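Local coordinates for protein glutamate racemase (PDB 3UHF) that belongs to the Asp/Glu/hydantoin racemase family and holds D-glutamic acid in a pocket to which both parallel-sheet halves of the chain contribute, at residues A[67-79]-A[96-109]. Numbering follows the deposited sequence.
Sequences DKDTIIKFCLEAL and TASAYALDALRAKA. With DGL (D-glutamic acid), chain C.
Y100, the residue with the most surface buried here, lies against the first turn of helix 68-79. The aliphatic part of K68 crosses its ring at about a right angle, with K68 CG 3.5 Å from Y100 CD1, while on the same side of the ring plane I71 CD1 comes obliquely to the other ortho carbon, 3.9 Å from Y100 CD2. The phenol OH is hydrogen-bonded to the carbonyl of A142. I71 CG1, beside its backbone N (chi1 -68°), carries CD1 on to T96 CG2 at 3.7 Å. T96 OG1 in turn hydrogen-bonds D-glutamic acid OXT (2.7 Å), which makes I71 a second-shell neighbour of the ligand. Both segments are helical connections of a parallel alpha/beta domain, and C75 and L105 face its strands 26-31 and 89-92 respectively. Past the break near A101 the chain turns to run roughly along its partner, helices 68-79 and 102-108 diverging by 30°. At the break C75 SG touches two methyls, 3.5 Å from A97 CB and 3.6 Å from A101 CB. Farther on, L79 CB lies 3.9 Å from L105 CD2, and with CG anti to the backbone N (chi1 -177°) its methyls extend to K108 and A109.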
ATOM      1  N   ASP A  67       5.010  12.499  12.166  1.00 26.25           N
ATOM      2  CA  ASP A  67       4.727  13.767  11.493  1.00 24.23           C
ATOM      3  C   ASP A  67       5.314  13.823  10.096  1.00 25.52           C
ATOM      4  O   ASP A  67       6.241  13.082   9.780  1.00 21.80           O
ATOM      5  CB  ASP A  67       5.301  14.923  12.300  1.00 25.91           C
ATOM      6  CG  ASP A  67       6.805  14.838  12.421  1.00 29.90           C
ATOM      7  OD1 ASP A  67       7.501  15.746  11.931  1.00 34.41           O
ATOM      8  OD2 ASP A  67       7.292  13.847  13.002  1.00 36.16           O
ATOM      9  N   LYS A  68       4.775  14.732   9.280  1.00 24.44           N
ATOM     10  CA  LYS A  68       5.169  14.906   7.878  1.00 24.20           C
ATOM     11  C   LYS A  68       6.682  14.991   7.649  1.00 25.08           C
ATOM     12  O   LYS A  68       7.235  14.269   6.812  1.00 26.03           O
ATOM     13  CB  LYS A  68       4.468  16.146   7.291  1.00 27.88           C
ATOM     14  CG  LYS A  68       4.922  16.524   5.884  1.00 38.62           C
ATOM     15  CD  LYS A  68       4.080  17.657   5.290  1.00 48.81           C
ATOM     16  CE  LYS A  68       4.426  18.998   5.897  1.00 61.07           C
ATOM     17  NZ  LYS A  68       5.771  19.484   5.459  1.00 72.49           N
ATOM     18  N   ASP A  69       7.348  15.868   8.393  1.00 25.42           N
ATOM     19  CA  ASP A  69       8.792  16.064   8.234  1.00 29.20           C
ATOM     20  C   ASP A  69       9.597  14.781   8.447  1.00 28.01           C
ATOM     21  O   ASP A  69      10.512  14.483   7.679  1.00 27.04           O
ATOM     22  CB  ASP A  69       9.308  17.167   9.160  1.00 33.05           C
ATOM     23  CG  ASP A  69       8.750  18.533   8.800  1.00 47.68           C
ATOM     24  OD1 ASP A  69       8.242  18.700   7.662  1.00 45.37           O
ATOM     25  OD2 ASP A  69       8.816  19.445   9.653  1.00 53.03           O
ATOM     26  N   THR A  70       9.254  14.027   9.487  1.00 23.19           N
ATOM     27  CA  THR A  70       9.914  12.758   9.770  1.00 22.47           C
ATOM     28  C   THR A  70       9.683  11.735   8.653  1.00 22.23           C
ATOM     29  O   THR A  70      10.617  11.068   8.197  1.00 25.62           O
ATOM     30  CB  THR A  70       9.415  12.178  11.121  1.00 26.84           C
ATOM     31  OG1 THR A  70       9.731  13.093  12.174  1.00 24.78           O
ATOM     32  CG2 THR A  70      10.069  10.837  11.415  1.00 25.03           C
ATOM     33  N   ILE A  71       8.431  11.611   8.225  1.00 22.89           N
ATOM     34  CA  ILE A  71       8.061  10.688   7.156  1.00 22.36           C
ATOM     35  C   ILE A  71       8.837  10.985   5.875  1.00 24.86           C
ATOM     36  O   ILE A  71       9.394  10.085   5.246  1.00 22.37           O
ATOM     37  CB  ILE A  71       6.546  10.741   6.884  1.00 20.02           C
ATOM     38  CG1 ILE A  71       5.774  10.166   8.080  1.00 20.20           C
ATOM     39  CG2 ILE A  71       6.191   9.966   5.601  1.00 18.44           C
ATOM     40  CD1 ILE A  71       4.299  10.594   8.131  1.00 20.54           C
ATOM     41  N   ILE A  72       8.889  12.255   5.501  1.00 23.77           N
ATOM     42  CA  ILE A  72       9.606  12.640   4.292  1.00 25.53           C
ATOM     43  C   ILE A  72      11.096  12.331   4.422  1.00 29.11           C
ATOM     44  O   ILE A  72      11.707  11.754   3.522  1.00 25.14           O
ATOM     45  CB  ILE A  72       9.379  14.116   3.962  1.00 25.13           C
ATOM     46  CG1 ILE A  72       7.920  14.327   3.531  1.00 24.83           C
ATOM     47  CG2 ILE A  72      10.346  14.570   2.865  1.00 32.47           C
ATOM     48  CD1 ILE A  72       7.580  15.773   3.190  1.00 29.59           C
ATOM     49  N   LYS A  73      11.666  12.682   5.569  1.00 27.19           N
ATOM     50  CA  LYS A  73      13.075  12.435   5.821  1.00 26.68           C
ATOM     51  C   LYS A  73      13.388  10.949   5.683  1.00 25.46           C
ATOM     52  O   LYS A  73      14.328  10.575   4.990  1.00 26.11           O
ATOM     53  CB  LYS A  73      13.444  12.920   7.230  1.00 24.58           C
ATOM     54  CG  LYS A  73      14.870  12.614   7.648  1.00 32.89           C
ATOM     55  CD  LYS A  73      15.042  12.831   9.153  1.00 43.60           C
ATOM     56  CE  LYS A  73      16.470  12.532   9.602  1.00 54.15           C
ATOM     57  NZ  LYS A  73      16.634  12.637  11.084  1.00 53.84           N
ATOM     58  N   PHE A  74      12.591  10.105   6.338  1.00 23.16           N
ATOM     59  CA  PHE A  74      12.790   8.659   6.269  1.00 21.59           C
ATOM     60  C   PHE A  74      12.673   8.107   4.832  1.00 23.34           C
ATOM     61  O   PHE A  74      13.432   7.224   4.433  1.00 24.64           O
ATOM     62  CB  PHE A  74      11.796   7.934   7.184  1.00 19.63           C
ATOM     63  CG  PHE A  74      12.098   8.082   8.670  1.00 23.99           C
ATOM     64  CD1 PHE A  74      13.236   8.752   9.103  1.00 26.16           C
ATOM     65  CD2 PHE A  74      11.247   7.545   9.620  1.00 27.35           C
ATOM     66  CE1 PHE A  74      13.519   8.886  10.456  1.00 28.62           C
ATOM     67  CE2 PHE A  74      11.534   7.674  10.987  1.00 25.93           C
ATOM     68  CZ  PHE A  74      12.667   8.343  11.397  1.00 29.58           C
ATOM     69  N   CYS A  75      11.708   8.608   4.071  1.00 22.99           N
ATOM     70  CA  CYS A  75      11.534   8.155   2.687  1.00 21.10           C
ATOM     71  C   CYS A  75      12.724   8.518   1.803  1.00 25.86           C
ATOM     72  O   CYS A  75      13.165   7.714   0.972  1.00 26.02           O
ATOM     73  CB  CYS A  75      10.247   8.722   2.084  1.00 23.69           C
ATOM     74  SG  CYS A  75       8.754   8.037   2.844  1.00 25.30           S
ATOM     75  N   LEU A  76      13.238   9.730   1.966  1.00 25.23           N
ATOM     76  CA  LEU A  76      14.412  10.140   1.197  1.00 29.87           C
ATOM     77  C   LEU A  76      15.624   9.268   1.527  1.00 33.41           C
ATOM     78  O   LEU A  76      16.437   8.981   0.654  1.00 30.35           O
ATOM     79  CB  LEU A  76      14.722  11.629   1.399  1.00 28.57           C
ATOM     80  CG  LEU A  76      13.753  12.579   0.682  1.00 31.98           C
ATOM     81  CD1 LEU A  76      13.994  14.025   1.094  1.00 36.10           C
ATOM     82  CD2 LEU A  76      13.866  12.428  -0.836  1.00 29.81           C
ATOM     83  N   GLU A  77      15.741   8.833   2.783  1.00 28.64           N
ATOM     84  CA  GLU A  77      16.803   7.903   3.138  1.00 29.02           C
ATOM     85  C   GLU A  77      16.607   6.573   2.422  1.00 30.42           C
ATOM     86  O   GLU A  77      17.570   5.935   1.999  1.00 30.65           O
ATOM     87  CB  GLU A  77      16.862   7.686   4.653  1.00 32.25           C
ATOM     88  CG  GLU A  77      17.174   8.946   5.443  1.00 32.78           C
ATOM     89  CD  GLU A  77      17.296   8.669   6.935  1.00 37.92           C
ATOM     90  OE1 GLU A  77      17.104   7.500   7.328  1.00 35.69           O
ATOM     91  OE2 GLU A  77      17.594   9.611   7.702  1.00 36.10           O
ATOM     92  N   ALA A  78      15.352   6.164   2.279  1.00 28.98           N
ATOM     93  CA  ALA A  78      15.037   4.926   1.584  1.00 32.26           C
ATOM     94  C   ALA A  78      15.438   5.039   0.115  1.00 29.68           C
ATOM     95  O   ALA A  78      16.006   4.110  -0.466  1.00 30.21           O
ATOM     96  CB  ALA A  78      13.552   4.603   1.715  1.00 30.47           C
ATOM     97  N   LEU A  79      15.161   6.191  -0.480  1.00 27.04           N
ATOM     98  CA  LEU A  79      15.577   6.431  -1.857  1.00 26.82           C
ATOM     99  C   LEU A  79      17.095   6.254  -1.985  1.00 31.70           C
ATOM    100  O   LEU A  79      17.572   5.595  -2.910  1.00 32.73           O
ATOM    101  CB  LEU A  79      15.141   7.826  -2.315  1.00 31.90           C
ATOM    102  CG  LEU A  79      15.452   8.191  -3.766  1.00 34.84           C
ATOM    103  CD1 LEU A  79      14.859   7.159  -4.710  1.00 37.90           C
ATOM    104  CD2 LEU A  79      14.939   9.581  -4.087  1.00 31.28           C
ATOM    105  N   THR A  96       1.022   5.736   3.917  1.00 16.55           N
ATOM    106  CA  THR A  96       1.446   6.887   4.705  1.00 16.20           C
ATOM    107  C   THR A  96       2.544   7.646   3.976  1.00 16.92           C
ATOM    108  O   THR A  96       2.463   8.870   3.808  1.00 18.70           O
ATOM    109  CB  THR A  96       1.910   6.473   6.124  1.00 16.31           C
ATOM    110  OG1 THR A  96       0.804   5.893   6.835  1.00 16.28           O
ATOM    111  CG2 THR A  96       2.421   7.689   6.888  1.00 16.99           C
ATOM    112  N   ALA A  97       3.559   6.917   3.511  1.00 16.86           N
ATOM    113  CA  ALA A  97       4.600   7.522   2.687  1.00 19.85           C
ATOM    114  C   ALA A  97       4.013   8.145   1.418  1.00 19.30           C
ATOM    115  O   ALA A  97       4.455   9.215   0.973  1.00 20.67           O
ATOM    116  CB  ALA A  97       5.664   6.491   2.330  1.00 18.33           C
ATOM    117  N   SER A  98       3.025   7.476   0.834  1.00 14.98           N
ATOM    118  CA  SER A  98       2.419   7.972  -0.408  1.00 18.19           C
ATOM    119  C   SER A  98       1.703   9.301  -0.175  1.00 20.54           C
ATOM    120  O   SER A  98       1.601  10.133  -1.086  1.00 22.26           O
ATOM    121  CB  SER A  98       1.439   6.944  -1.006  1.00 17.91           C
ATOM    122  OG  SER A  98       2.113   5.790  -1.498  1.00 18.11           O
ATOM    123  N   ALA A  99       1.213   9.488   1.047  1.00 18.36           N
ATOM    124  CA  ALA A  99       0.465  10.681   1.412  1.00 20.39           C
ATOM    125  C   ALA A  99       1.338  11.921   1.543  1.00 21.38           C
ATOM    126  O   ALA A  99       0.840  13.034   1.418  1.00 22.60           O
ATOM    127  CB  ALA A  99      -0.342  10.454   2.708  1.00 19.50           C
ATOM    128  N   TYR A 100       2.634  11.739   1.786  1.00 21.78           N
ATOM    129  CA  TYR A 100       3.503  12.886   2.087  1.00 23.24           C
ATOM    130  C   TYR A 100       4.751  13.032   1.217  1.00 24.27           C
ATOM    131  O   TYR A 100       5.159  14.150   0.906  1.00 25.63           O
ATOM    132  CB  TYR A 100       3.937  12.860   3.560  1.00 19.50           C
ATOM    133  CG  TYR A 100       2.803  13.115   4.521  1.00 22.77           C
ATOM    134  CD1 TYR A 100       2.339  14.407   4.752  1.00 29.60           C
ATOM    135  CD2 TYR A 100       2.179  12.065   5.180  1.00 18.64           C
ATOM    136  CE1 TYR A 100       1.293  14.645   5.625  1.00 31.00           C
ATOM    137  CE2 TYR A 100       1.138  12.292   6.051  1.00 19.27           C
ATOM    138  CZ  TYR A 100       0.699  13.587   6.270  1.00 25.06           C
ATOM    139  OH  TYR A 100      -0.344  13.812   7.145  1.00 25.65           O
ATOM    140  N   ALA A 101       5.360  11.913   0.831  1.00 19.76           N
ATOM    141  CA  ALA A 101       6.725  11.946   0.286  1.00 22.40           C
ATOM    142  C   ALA A 101       6.901  11.939  -1.240  1.00 23.73           C
ATOM    143  O   ALA A 101       8.028  12.052  -1.715  1.00 23.92           O
ATOM    144  CB  ALA A 101       7.550  10.816   0.891  1.00 22.73           C
ATOM    145  N   LEU A 102       5.826  11.791  -2.005  1.00 22.16           N
ATOM    146  CA  LEU A 102       5.980  11.640  -3.460  1.00 26.70           C
ATOM    147  C   LEU A 102       6.669  12.810  -4.171  1.00 28.24           C
ATOM    148  O   LEU A 102       7.523  12.583  -5.030  1.00 23.79           O
ATOM    149  CB  LEU A 102       4.650  11.311  -4.139  1.00 24.13           C
ATOM    150  CG  LEU A 102       4.053   9.959  -3.747  1.00 27.85           C
ATOM    151  CD1 LEU A 102       2.845   9.652  -4.627  1.00 25.72           C
ATOM    152  CD2 LEU A 102       5.092   8.837  -3.840  1.00 29.40           C
ATOM    153  N   ASP A 103       6.300  14.045  -3.827  1.00 23.53           N
ATOM    154  CA  ASP A 103       6.922  15.226  -4.437  1.00 29.12           C
ATOM    155  C   ASP A 103       8.423  15.222  -4.219  1.00 31.94           C
ATOM    156  O   ASP A 103       9.194  15.438  -5.150  1.00 29.47           O
ATOM    157  CB  ASP A 103       6.339  16.532  -3.880  1.00 35.03           C
ATOM    158  CG  ASP A 103       4.936  16.815  -4.389  1.00 43.68           C
ATOM    159  OD1 ASP A 103       4.487  16.126  -5.331  1.00 41.97           O
ATOM    160  OD2 ASP A 103       4.276  17.722  -3.835  1.00 44.16           O
ATOM    161  N   ALA A 104       8.832  14.976  -2.979  1.00 28.83           N
ATOM    162  CA  ALA A 104      10.244  15.024  -2.626  1.00 27.75           C
ATOM    163  C   ALA A 104      11.001  13.892  -3.301  1.00 29.15           C
ATOM    164  O   ALA A 104      12.121  14.086  -3.782  1.00 30.27           O
ATOM    165  CB  ALA A 104      10.418  14.962  -1.115  1.00 28.14           C
ATOM    166  N   LEU A 105      10.389  12.712  -3.331  1.00 23.96           N
ATOM    167  CA  LEU A 105      11.010  11.550  -3.960  1.00 27.39           C
ATOM    168  C   LEU A 105      11.222  11.789  -5.447  1.00 25.92           C
ATOM    169  O   LEU A 105      12.286  11.507  -5.993  1.00 29.01           O
ATOM    170  CB  LEU A 105      10.147  10.300  -3.752  1.00 22.62           C
ATOM    171  CG  LEU A 105      10.160   9.731  -2.328  1.00 26.18           C
ATOM    172  CD1 LEU A 105       9.094   8.662  -2.171  1.00 22.70           C
ATOM    173  CD2 LEU A 105      11.534   9.170  -1.997  1.00 30.37           C
ATOM    174  N   ARG A 106      10.197  12.315  -6.100  1.00 25.27           N
ATOM    175  CA  ARG A 106      10.262  12.534  -7.535  1.00 27.36           C
ATOM    176  C   ARG A 106      11.269  13.624  -7.894  1.00 32.06           C
ATOM    177  O   ARG A 106      11.952  13.539  -8.910  1.00 34.22           O
ATOM    178  CB  ARG A 106       8.874  12.862  -8.068  1.00 27.95           C
ATOM    179  CG  ARG A 106       7.992  11.641  -8.101  1.00 28.81           C
ATOM    180  CD  ARG A 106       6.533  12.005  -8.225  1.00 32.76           C
ATOM    181  NE  ARG A 106       5.720  10.815  -8.422  1.00 33.06           N
ATOM    182  CZ  ARG A 106       4.413  10.766  -8.203  1.00 37.56           C
ATOM    183  NH1 ARG A 106       3.776  11.844  -7.766  1.00 31.87           N
ATOM    184  NH2 ARG A 106       3.748   9.635  -8.408  1.00 34.60           N
ATOM    185  N   ALA A 107      11.375  14.639  -7.042  1.00 34.71           N
ATOM    186  CA  ALA A 107      12.327  15.717  -7.282  1.00 35.02           C
ATOM    187  C   ALA A 107      13.763  15.199  -7.280  1.00 38.78           C
ATOM    188  O   ALA A 107      14.636  15.772  -7.927  1.00 36.65           O
ATOM    189  CB  ALA A 107      12.154  16.819  -6.245  1.00 31.52           C
ATOM    190  N   LYS A 108      14.001  14.101  -6.569  1.00 35.31           N
ATOM    191  CA  LYS A 108      15.354  13.571  -6.417  1.00 38.73           C
ATOM    192  C   LYS A 108      15.643  12.421  -7.378  1.00 40.15           C
ATOM    193  O   LYS A 108      16.729  12.338  -7.954  1.00 42.67           O
ATOM    194  CB  LYS A 108      15.575  13.106  -4.977  1.00 33.49           C
ATOM    195  CG  LYS A 108      16.974  12.593  -4.688  1.00 41.51           C
ATOM    196  CD  LYS A 108      18.001  13.702  -4.817  1.00 51.77           C
ATOM    197  CE  LYS A 108      19.344  13.291  -4.220  1.00 54.04           C
ATOM    198  NZ  LYS A 108      20.045  12.252  -5.029  1.00 52.71           N
ATOM    199  N   ALA A 109      14.663  11.537  -7.545  1.00 30.34           N
ATOM    200  CA  ALA A 109      14.831  10.322  -8.343  1.00 31.66           C
ATOM    201  C   ALA A 109      14.853  10.589  -9.849  1.00 35.70           C
ATOM    202  O   ALA A 109      14.199  11.510 -10.334  1.00 37.26           O
ATOM    203  CB  ALA A 109      13.725   9.314  -8.005  1.00 31.87           C
TER
HETATM  204  N   DGL C 260       2.688   1.118   5.878  1.00 20.48           N
HETATM  205  CA  DGL C 260       1.774   2.005   6.604  1.00 18.17           C
HETATM  206  C   DGL C 260       0.638   2.446   5.695  1.00 17.30           C
HETATM  207  O   DGL C 260       0.353   1.805   4.674  1.00 18.20           O
HETATM  208  CB  DGL C 260       1.189   1.303   7.830  1.00 14.84           C
HETATM  209  CG  DGL C 260       2.219   1.050   8.929  1.00 20.22           C
HETATM  210  CD  DGL C 260       2.824   2.352   9.410  1.00 25.53           C
HETATM  211  OE1 DGL C 260       3.985   2.644   9.041  1.00 20.42           O
HETATM  212  OE2 DGL C 260       2.122   3.101  10.123  1.00 18.98           O
HETATM  213  OXT DGL C 260      -0.032   3.428   5.991  1.00 19.23           O